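Local coordinates for fiber protein (Human adenovirus 21, PDB 3L88) that probably attaches the virion to host cells, its trimeric fiber knob contacting the receptor CD46, at residues M153-T158 against V163-Q168; I24-D29 against Q71-F76. All blocks are in the same frame, centred on the assembly; numbering follows the deposited sequence.

Interaction 1 of 2, residues M153-T158 against V163-Q168; sequences MLNSRT and VAYAIQ
Met153 and Gln168 form an antiparallel hydrogen-bonded pair near the turn end of a beta hairpin of the adenovirus fiber knob, built from strands 145-154 and 165-174. Two bonds join them: Met153 N to Gln168 O and Gln168 N to Met153 O, each 2.9 Å. Leu154 and Ile167 follow as a non-hydrogen-bonded pair. Beyond them the ladder is continued by Asn155 N, which gives a nearly straight bond to Ala166 O (2.7 Å, 169° at the hydrogen).

Here a side chain takes over from the main chain. Asn155 CG sits anti to its own carbonyl carbon (chi1 -63°), which brings the amide near strand 165-174, and its OD1 accepts Ala166 N at 2.9 Å in the plane of the amide carbonyl; ND2 is held by the carbonyls of Tyr118 and Pro113. A classic beta bulge sets Ala164 and Tyr165 together opposite Phe76 of strand 67-76. On one sheet face Leu154 CD2 meets Ile167 CG2 at 4.1 Å. On the other, Met153 and Gln168 run side by side, and a bend at chi3 (-51°) brings Met153 CE to 3.3 Å from Gln168 OE1.

Interaction 2 of 2, residues I24-D29 against Q71-F76; sequences IVENTD and QLRLYF
The guanidinium of Arg73 meets the carboxylate of Glu26 at its edge, near the guanidinium plane, and the amide group of Gln71 also lies at an edge in that plane. Glu26 and Arg73 form a salt bridge that ties the loop 24-29 to strand 67-76, an outermost strand of its four-stranded sheet in the fiber knob. The carboxylate and guanidinium planes are 22° apart, while the two side chains cross at about a right angle. Contact is made through one nitrogen: Arg73 NH2 lies 2.9 Å from Glu26 OE2, whereas Glu26 OE1 stays 3.7 Å from Arg73 NH2. The angle at the hydrogen is 127°, so the hydrogen-bond component is weak and the attraction is probably largely electrostatic.

Arg73 NH1 points to Gln71 OE1, two residues back on the same strand, in another weak bond. Gln71 NE2 in turn binds Glu170 on the neighbouring strand, so the amide is engaged at both its polar atoms. The arginine chain kinks at chi3 (-53°), which brings NH2 beside Glu26.

Within the loop, Val25 to Thr28 form a type I beta turn, with Glu26 at its second position. Asp32 accepts the backbone N-H groups of Ile24 and Val25. Apart from the charged pair, there is a small apolar contact in which Ile24 CG1 approaches Leu72 CD2 at 4.3 Å.

How the interactions relate
Both segments of interaction 2 precede those of interaction 1 in the chain, and the centres of the two contacts are about 14 Å apart. The two contacts share the four-stranded antiparallel sheet of the knob, where strands 67-76 and 165-174 are neighbours. Strand 165-174 therefore stands between the two contacts' other strands, pairing with 145-154 in interaction 1 and with 67-76 beside it. Direct evidence of the junction comes from Leu74 N at 2.8 Å from Ile167 O, and from Gln168 NE2 packed 3.3 Å from Arg73 CG. The hairpin end, the sheet's outermost strand and the 24-29 loop are thus joined laterally within one knob subunit.

Interaction 1 of 2, residues M153-T158 against V163-Q168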
ATOM      1  N   MET C 153      10.786  -1.481 -11.301  1.00 10.91           N
ATOM      2  CA  MET C 153      11.039  -2.614 -12.188  1.00 12.93           C
ATOM      3  C   MET C 153      11.933  -3.641 -11.505  1.00 12.35           C
ATOM      4  O   MET C 153      13.018  -3.312 -11.023  1.00 13.84           O
ATOM      5  CB  MET C 153      11.669  -2.161 -13.505  1.00 13.37           C
ATOM      6  CG  MET C 153      11.505  -3.171 -14.635  1.00 19.97           C
ATOM      7  SD  MET C 153      12.798  -3.075 -15.891  1.00 24.72           S
ATOM      8  CE  MET C 153      12.773  -1.324 -16.279  1.00 31.42           C
ATOM      9  N   LEU C 154      11.462  -4.883 -11.450  1.00  8.29           N
ATOM     10  CA  LEU C 154      12.228  -5.956 -10.827  1.00  9.47           C
ATOM     11  C   LEU C 154      12.963  -6.806 -11.861  1.00  8.11           C
ATOM     12  O   LEU C 154      12.367  -7.283 -12.835  1.00  3.27           O
ATOM     13  CB  LEU C 154      11.323  -6.829  -9.957  1.00  5.64           C
ATOM     14  CG  LEU C 154      10.620  -6.117  -8.800  1.00  2.05           C
ATOM     15  CD1 LEU C 154       9.640  -7.058  -8.129  1.00  2.00           C
ATOM     16  CD2 LEU C 154      11.624  -5.569  -7.798  1.00  2.00           C
ATOM     17  N   ASN C 155      14.264  -6.976 -11.646  1.00  6.26           N
ATOM     18  CA  ASN C 155      15.095  -7.757 -12.548  1.00  5.51           C
ATOM     19  C   ASN C 155      14.957  -7.299 -13.995  1.00  9.26           C
ATOM     20  O   ASN C 155      15.307  -6.168 -14.332  1.00  9.84           O
ATOM     21  CB  ASN C 155      14.773  -9.244 -12.405  1.00  2.04           C
ATOM     22  CG  ASN C 155      15.097  -9.776 -11.015  1.00  7.42           C
ATOM     23  OD1 ASN C 155      16.021  -9.296 -10.352  1.00  7.56           O
ATOM     24  ND2 ASN C 155      14.331 -10.761 -10.563  1.00  7.08           N
ATOM     25  N   SER C 156      14.456  -8.182 -14.850  1.00 10.77           N
ATOM     26  CA  SER C 156      14.176  -7.833 -16.242  1.00 19.06           C
ATOM     27  C   SER C 156      15.422  -7.510 -17.076  1.00 22.45           C
ATOM     28  O   SER C 156      15.551  -7.975 -18.205  1.00 24.95           O
ATOM     29  CB  SER C 156      13.182  -6.676 -16.323  1.00 18.28           C
ATOM     30  OG  SER C 156      13.058  -6.224 -17.661  1.00 23.33           O
ATOM     31  N   ARG C 157      16.324  -6.707 -16.524  1.00 22.86           N
ATOM     32  CA  ARG C 157      17.464  -6.201 -17.278  1.00 25.84           C
ATOM     33  C   ARG C 157      18.779  -6.560 -16.597  1.00 28.40           C
ATOM     34  O   ARG C 157      18.903  -6.450 -15.379  1.00 28.63           O
ATOM     35  CB  ARG C 157      17.362  -4.679 -17.415  1.00 30.23           C
ATOM     36  CG  ARG C 157      18.302  -4.070 -18.440  1.00 32.16           C
ATOM     37  CD  ARG C 157      17.813  -4.339 -19.857  1.00 36.95           C
ATOM     38  NE  ARG C 157      16.441  -3.878 -20.068  1.00 35.73           N
ATOM     39  CZ  ARG C 157      15.385  -4.680 -20.166  1.00 34.75           C
ATOM     40  NH1 ARG C 157      15.533  -5.994 -20.065  1.00 31.45           N
ATOM     41  NH2 ARG C 157      14.177  -4.168 -20.359  1.00 38.76           N
ATOM     42  N   THR C 158      19.765  -6.979 -17.384  1.00 30.38           N
ATOM     43  CA  THR C 158      21.143  -7.034 -16.902  1.00 31.08           C
ATOM     44  C   THR C 158      22.053  -6.077 -17.677  1.00 32.52           C
ATOM     45  O   THR C 158      21.699  -5.603 -18.758  1.00 30.05           O
ATOM     46  CB  THR C 158      21.725  -8.457 -16.965  1.00 31.67           C
ATOM     47  OG1 THR C 158      23.023  -8.467 -16.363  1.00 32.04           O
ATOM     48  CG2 THR C 158      21.844  -8.929 -18.408  1.00 33.33           C
ATOM     49  N   VAL C 163      25.642  -9.379 -12.649  1.00 23.38           N
ATOM     50  CA  VAL C 163      24.293  -9.073 -12.189  1.00 22.30           C
ATOM     51  C   VAL C 163      23.441 -10.334 -12.078  1.00 21.96           C
ATOM     52  O   VAL C 163      23.245 -11.055 -13.057  1.00 22.96           O
ATOM     53  CB  VAL C 163      23.583  -8.054 -13.099  1.00 20.62           C
ATOM     54  CG1 VAL C 163      22.142  -7.875 -12.657  1.00 20.28           C
ATOM     55  CG2 VAL C 163      24.313  -6.725 -13.076  1.00 19.73           C
ATOM     56  N   ALA C 164      22.944 -10.595 -10.876  1.00 18.61           N
ATOM     57  CA  ALA C 164      22.029 -11.702 -10.651  1.00 16.94           C
ATOM     58  C   ALA C 164      20.607 -11.201 -10.374  1.00 17.29           C
ATOM     59  O   ALA C 164      19.627 -11.832 -10.777  1.00 18.38           O
ATOM     60  CB  ALA C 164      22.529 -12.573  -9.511  1.00 15.04           C
ATOM     61  N   TYR C 165      20.502 -10.058  -9.702  1.00 16.13           N
ATOM     62  CA  TYR C 165      19.204  -9.445  -9.419  1.00 13.51           C
ATOM     63  C   TYR C 165      19.257  -7.944  -9.661  1.00 13.14           C
ATOM     64  O   TYR C 165      20.333  -7.353  -9.700  1.00 13.73           O
ATOM     65  CB  TYR C 165      18.782  -9.718  -7.976  1.00 12.94           C
ATOM     66  CG  TYR C 165      18.943 -11.157  -7.552  1.00 13.77           C
ATOM     67  CD1 TYR C 165      17.921 -12.075  -7.743  1.00 14.47           C
ATOM     68  CD2 TYR C 165      20.115 -11.596  -6.942  1.00 14.91           C
ATOM     69  CE1 TYR C 165      18.067 -13.398  -7.358  1.00 14.96           C
ATOM     70  CE2 TYR C 165      20.270 -12.915  -6.554  1.00 14.87           C
ATOM     71  CZ  TYR C 165      19.242 -13.810  -6.765  1.00 14.41           C
ATOM     72  OH  TYR C 165      19.391 -15.115  -6.371  1.00 16.99           O
ATOM     73  N   ALA C 166      18.092  -7.326  -9.820  1.00 10.94           N
ATOM     74  CA  ALA C 166      18.026  -5.882 -10.034  1.00  9.85           C
ATOM     75  C   ALA C 166      16.727  -5.283  -9.513  1.00 11.30           C
ATOM     76  O   ALA C 166      15.660  -5.884  -9.645  1.00  9.66           O
ATOM     77  CB  ALA C 166      18.204  -5.555 -11.506  1.00  7.11           C
ATOM     78  N   ILE C 167      16.832  -4.094  -8.925  1.00 10.86           N
ATOM     79  CA  ILE C 167      15.665  -3.297  -8.554  1.00  9.21           C
ATOM     80  C   ILE C 167      15.827  -1.871  -9.074  1.00  9.65           C
ATOM     81  O   ILE C 167      16.821  -1.199  -8.790  1.00 12.45           O
ATOM     82  CB  ILE C 167      15.476  -3.255  -7.019  1.00  8.97           C
ATOM     83  CG1 ILE C 167      15.532  -4.673  -6.435  1.00  8.53           C
ATOM     84  CG2 ILE C 167      14.182  -2.543  -6.660  1.00  8.38           C
ATOM     85  CD1 ILE C 167      15.273  -4.750  -4.953  1.00  6.36           C
ATOM     86  N   GLN C 168      14.854  -1.413  -9.849  1.00  9.16           N
ATOM     87  CA  GLN C 168      14.901  -0.066 -10.398  1.00 10.36           C
ATOM     88  C   GLN C 168      13.723   0.786  -9.932  1.00 10.94           C
ATOM     89  O   GLN C 168      12.566   0.424 -10.141  1.00 11.98           O
ATOM     90  CB  GLN C 168      14.940  -0.113 -11.923  1.00 11.59           C
ATOM     91  CG  GLN C 168      14.963   1.258 -12.580  1.00 14.65           C
ATOM     92  CD  GLN C 168      14.813   1.183 -14.082  1.00 17.27           C
ATOM     93  OE1 GLN C 168      13.718   1.356 -14.615  1.00 20.48           O
ATOM     94  NE2 GLN C 168      15.913   0.902 -14.774  1.00 15.97           N
TER

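Interaction 2 of 2, residues I24-D29 against Q71-F76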
ATOM      1  N   ILE C  24      21.586  10.702  -8.428  1.00 14.91           N
ATOM      2  CA  ILE C  24      20.450  10.983  -9.291  1.00 17.01           C
ATOM      3  C   ILE C  24      20.901  11.440 -10.679  1.00 18.20           C
ATOM      4  O   ILE C  24      20.429  10.928 -11.692  1.00 18.59           O
ATOM      5  CB  ILE C  24      19.538  12.054  -8.660  1.00 16.31           C
ATOM      6  CG1 ILE C  24      18.866  11.491  -7.405  1.00 13.02           C
ATOM      7  CG2 ILE C  24      18.522  12.571  -9.677  1.00  8.23           C
ATOM      8  CD1 ILE C  24      18.326  12.550  -6.467  1.00  6.50           C
ATOM      9  N   VAL C  25      21.822  12.398 -10.718  1.00 22.04           N
ATOM     10  CA  VAL C  25      22.385  12.868 -11.980  1.00 20.42           C
ATOM     11  C   VAL C  25      23.555  11.988 -12.390  1.00 18.18           C
ATOM     12  O   VAL C  25      24.612  12.020 -11.766  1.00 17.56           O
ATOM     13  CB  VAL C  25      22.855  14.329 -11.880  1.00 21.94           C
ATOM     14  CG1 VAL C  25      23.604  14.742 -13.146  1.00 19.99           C
ATOM     15  CG2 VAL C  25      21.667  15.246 -11.625  1.00 22.11           C
ATOM     16  N   GLU C  26      23.358  11.210 -13.450  1.00 20.83           N
ATOM     17  CA  GLU C  26      24.313  10.179 -13.850  1.00 24.40           C
ATOM     18  C   GLU C  26      25.777  10.584 -13.665  1.00 21.40           C
ATOM     19  O   GLU C  26      26.538   9.880 -13.011  1.00 13.94           O
ATOM     20  CB  GLU C  26      24.065   9.761 -15.301  1.00 32.90           C
ATOM     21  CG  GLU C  26      24.326   8.292 -15.572  1.00 40.23           C
ATOM     22  CD  GLU C  26      23.289   7.398 -14.925  1.00 45.95           C
ATOM     23  OE1 GLU C  26      22.095   7.772 -14.940  1.00 47.56           O
ATOM     24  OE2 GLU C  26      23.666   6.328 -14.396  1.00 46.45           O
ATOM     25  N   ASN C  27      26.162  11.721 -14.237  1.00 23.52           N
ATOM     26  CA  ASN C  27      27.574  12.055 -14.411  1.00 27.02           C
ATOM     27  C   ASN C  27      28.124  13.016 -13.361  1.00 30.68           C
ATOM     28  O   ASN C  27      29.057  13.772 -13.623  1.00 25.66           O
ATOM     29  CB  ASN C  27      27.824  12.610 -15.819  1.00 29.29           C
ATOM     30  CG  ASN C  27      27.450  14.078 -15.947  1.00 29.86           C
ATOM     31  OD1 ASN C  27      27.841  14.743 -16.907  1.00 31.12           O
ATOM     32  ND2 ASN C  27      26.705  14.592 -14.975  1.00 29.25           N
ATOM     33  N   THR C  28      27.540  12.971 -12.170  1.00 42.78           N
ATOM     34  CA  THR C  28      27.948  13.813 -11.052  1.00 40.23           C
ATOM     35  C   THR C  28      29.176  13.235 -10.350  1.00 40.96           C
ATOM     36  O   THR C  28      29.415  12.029 -10.396  1.00 39.60           O
ATOM     37  CB  THR C  28      26.803  13.926 -10.037  1.00 38.88           C
ATOM     38  OG1 THR C  28      27.219  14.708  -8.914  1.00 37.49           O
ATOM     39  CG2 THR C  28      26.393  12.545  -9.559  1.00 37.29           C
ATOM     40  N   ASP C  29      29.952  14.097  -9.700  1.00 43.42           N
ATOM     41  CA  ASP C  29      31.115  13.652  -8.941  1.00 45.75           C
ATOM     42  C   ASP C  29      30.725  13.236  -7.527  1.00 43.43           C
ATOM     43  O   ASP C  29      31.328  12.334  -6.952  1.00 44.09           O
ATOM     44  CB  ASP C  29      32.180  14.748  -8.888  1.00 49.93           C
ATOM     45  N   GLN C  71      15.682   8.331 -11.753  1.00 13.76           N
ATOM     46  CA  GLN C  71      15.826   6.887 -11.894  1.00 15.64           C
ATOM     47  C   GLN C  71      17.014   6.375 -11.095  1.00 16.59           C
ATOM     48  O   GLN C  71      18.145   6.810 -11.307  1.00 18.83           O
ATOM     49  CB  GLN C  71      15.988   6.509 -13.367  1.00 15.52           C
ATOM     50  CG  GLN C  71      15.681   5.050 -13.675  1.00 20.93           C
ATOM     51  CD  GLN C  71      16.010   4.669 -15.115  1.00 23.07           C
ATOM     52  OE1 GLN C  71      17.176   4.503 -15.474  1.00 25.95           O
ATOM     53  NE2 GLN C  71      14.978   4.511 -15.938  1.00 20.80           N
ATOM     54  N   LEU C  72      16.754   5.443 -10.184  1.00 15.77           N
ATOM     55  CA  LEU C  72      17.821   4.770  -9.453  1.00 13.33           C
ATOM     56  C   LEU C  72      17.819   3.277  -9.767  1.00 13.59           C
ATOM     57  O   LEU C  72      16.839   2.583  -9.498  1.00 13.96           O
ATOM     58  CB  LEU C  72      17.662   4.996  -7.947  1.00 14.36           C
ATOM     59  CG  LEU C  72      17.571   6.451  -7.476  1.00 16.13           C
ATOM     60  CD1 LEU C  72      17.373   6.533  -5.962  1.00 14.27           C
ATOM     61  CD2 LEU C  72      18.806   7.227  -7.904  1.00 16.53           C
ATOM     62  N   ARG C  73      18.908   2.795 -10.358  1.00 14.43           N
ATOM     63  CA  ARG C  73      19.060   1.372 -10.669  1.00 10.47           C
ATOM     64  C   ARG C  73      19.977   0.687  -9.662  1.00 12.85           C
ATOM     65  O   ARG C  73      21.126   1.093  -9.477  1.00 14.01           O
ATOM     66  CB  ARG C  73      19.626   1.186 -12.078  1.00 15.61           C
ATOM     67  CG  ARG C  73      18.681   1.595 -13.195  1.00 24.17           C
ATOM     68  CD  ARG C  73      19.345   1.463 -14.552  1.00 28.87           C
ATOM     69  NE  ARG C  73      20.618   2.176 -14.595  1.00 41.83           N
ATOM     70  CZ  ARG C  73      20.738   3.483 -14.820  1.00 45.74           C
ATOM     71  NH1 ARG C  73      19.656   4.224 -15.029  1.00 45.25           N
ATOM     72  NH2 ARG C  73      21.938   4.049 -14.835  1.00 44.71           N
ATOM     73  N   LEU C  74      19.463  -0.341  -8.997  1.00 13.29           N
ATOM     74  CA  LEU C  74      20.279  -1.128  -8.089  1.00 12.73           C
ATOM     75  C   LEU C  74      20.537  -2.502  -8.690  1.00 13.56           C
ATOM     76  O   LEU C  74      19.611  -3.177  -9.131  1.00 14.59           O
ATOM     77  CB  LEU C  74      19.602  -1.275  -6.725  1.00 12.64           C
ATOM     78  CG  LEU C  74      18.902  -0.082  -6.064  1.00 13.46           C
ATOM     79  CD1 LEU C  74      18.927  -0.242  -4.547  1.00 11.57           C
ATOM     80  CD2 LEU C  74      19.516   1.245  -6.463  1.00 13.09           C
ATOM     81  N   TYR C  75      21.801  -2.904  -8.719  1.00 12.40           N
ATOM     82  CA  TYR C  75      22.178  -4.221  -9.211  1.00 12.28           C
ATOM     83  C   TYR C  75      22.860  -5.016  -8.106  1.00 13.90           C
ATOM     84  O   TYR C  75      23.661  -4.474  -7.341  1.00 15.35           O
ATOM     85  CB  TYR C  75      23.112  -4.096 -10.420  1.00 11.93           C
ATOM     86  CG  TYR C  75      22.502  -3.349 -11.590  1.00 13.16           C
ATOM     87  CD1 TYR C  75      21.535  -3.947 -12.393  1.00 14.02           C
ATOM     88  CD2 TYR C  75      22.893  -2.049 -11.890  1.00 14.28           C
ATOM     89  CE1 TYR C  75      20.979  -3.274 -13.459  1.00 14.72           C
ATOM     90  CE2 TYR C  75      22.339  -1.364 -12.954  1.00 14.31           C
ATOM     91  CZ  TYR C  75      21.382  -1.983 -13.736  1.00 15.46           C
ATOM     92  OH  TYR C  75      20.830  -1.316 -14.803  1.00 17.99           O
ATOM     93  N   PHE C  76      22.539  -6.304  -8.029  1.00 12.42           N
ATOM     94  CA  PHE C  76      23.092  -7.171  -6.998  1.00 12.65           C
ATOM     95  C   PHE C  76      23.730  -8.406  -7.611  1.00 13.29           C
ATOM     96  O   PHE C  76      23.225  -8.955  -8.589  1.00 16.44           O
ATOM     97  CB  PHE C  76      22.001  -7.598  -6.010  1.00 13.11           C
ATOM     98  CG  PHE C  76      21.240  -6.451  -5.416  1.00 12.70           C
ATOM     99  CD1 PHE C  76      21.587  -5.945  -4.172  1.00 12.08           C
ATOM    100  CD2 PHE C  76      20.174  -5.877  -6.100  1.00 11.69           C
ATOM    101  CE1 PHE C  76      20.880  -4.895  -3.613  1.00 13.39           C
ATOM    102  CE2 PHE C  76      19.470  -4.820  -5.554  1.00 12.61           C
ATOM    103  CZ  PHE C  76      19.824  -4.327  -4.308  1.00 13.72           C
TER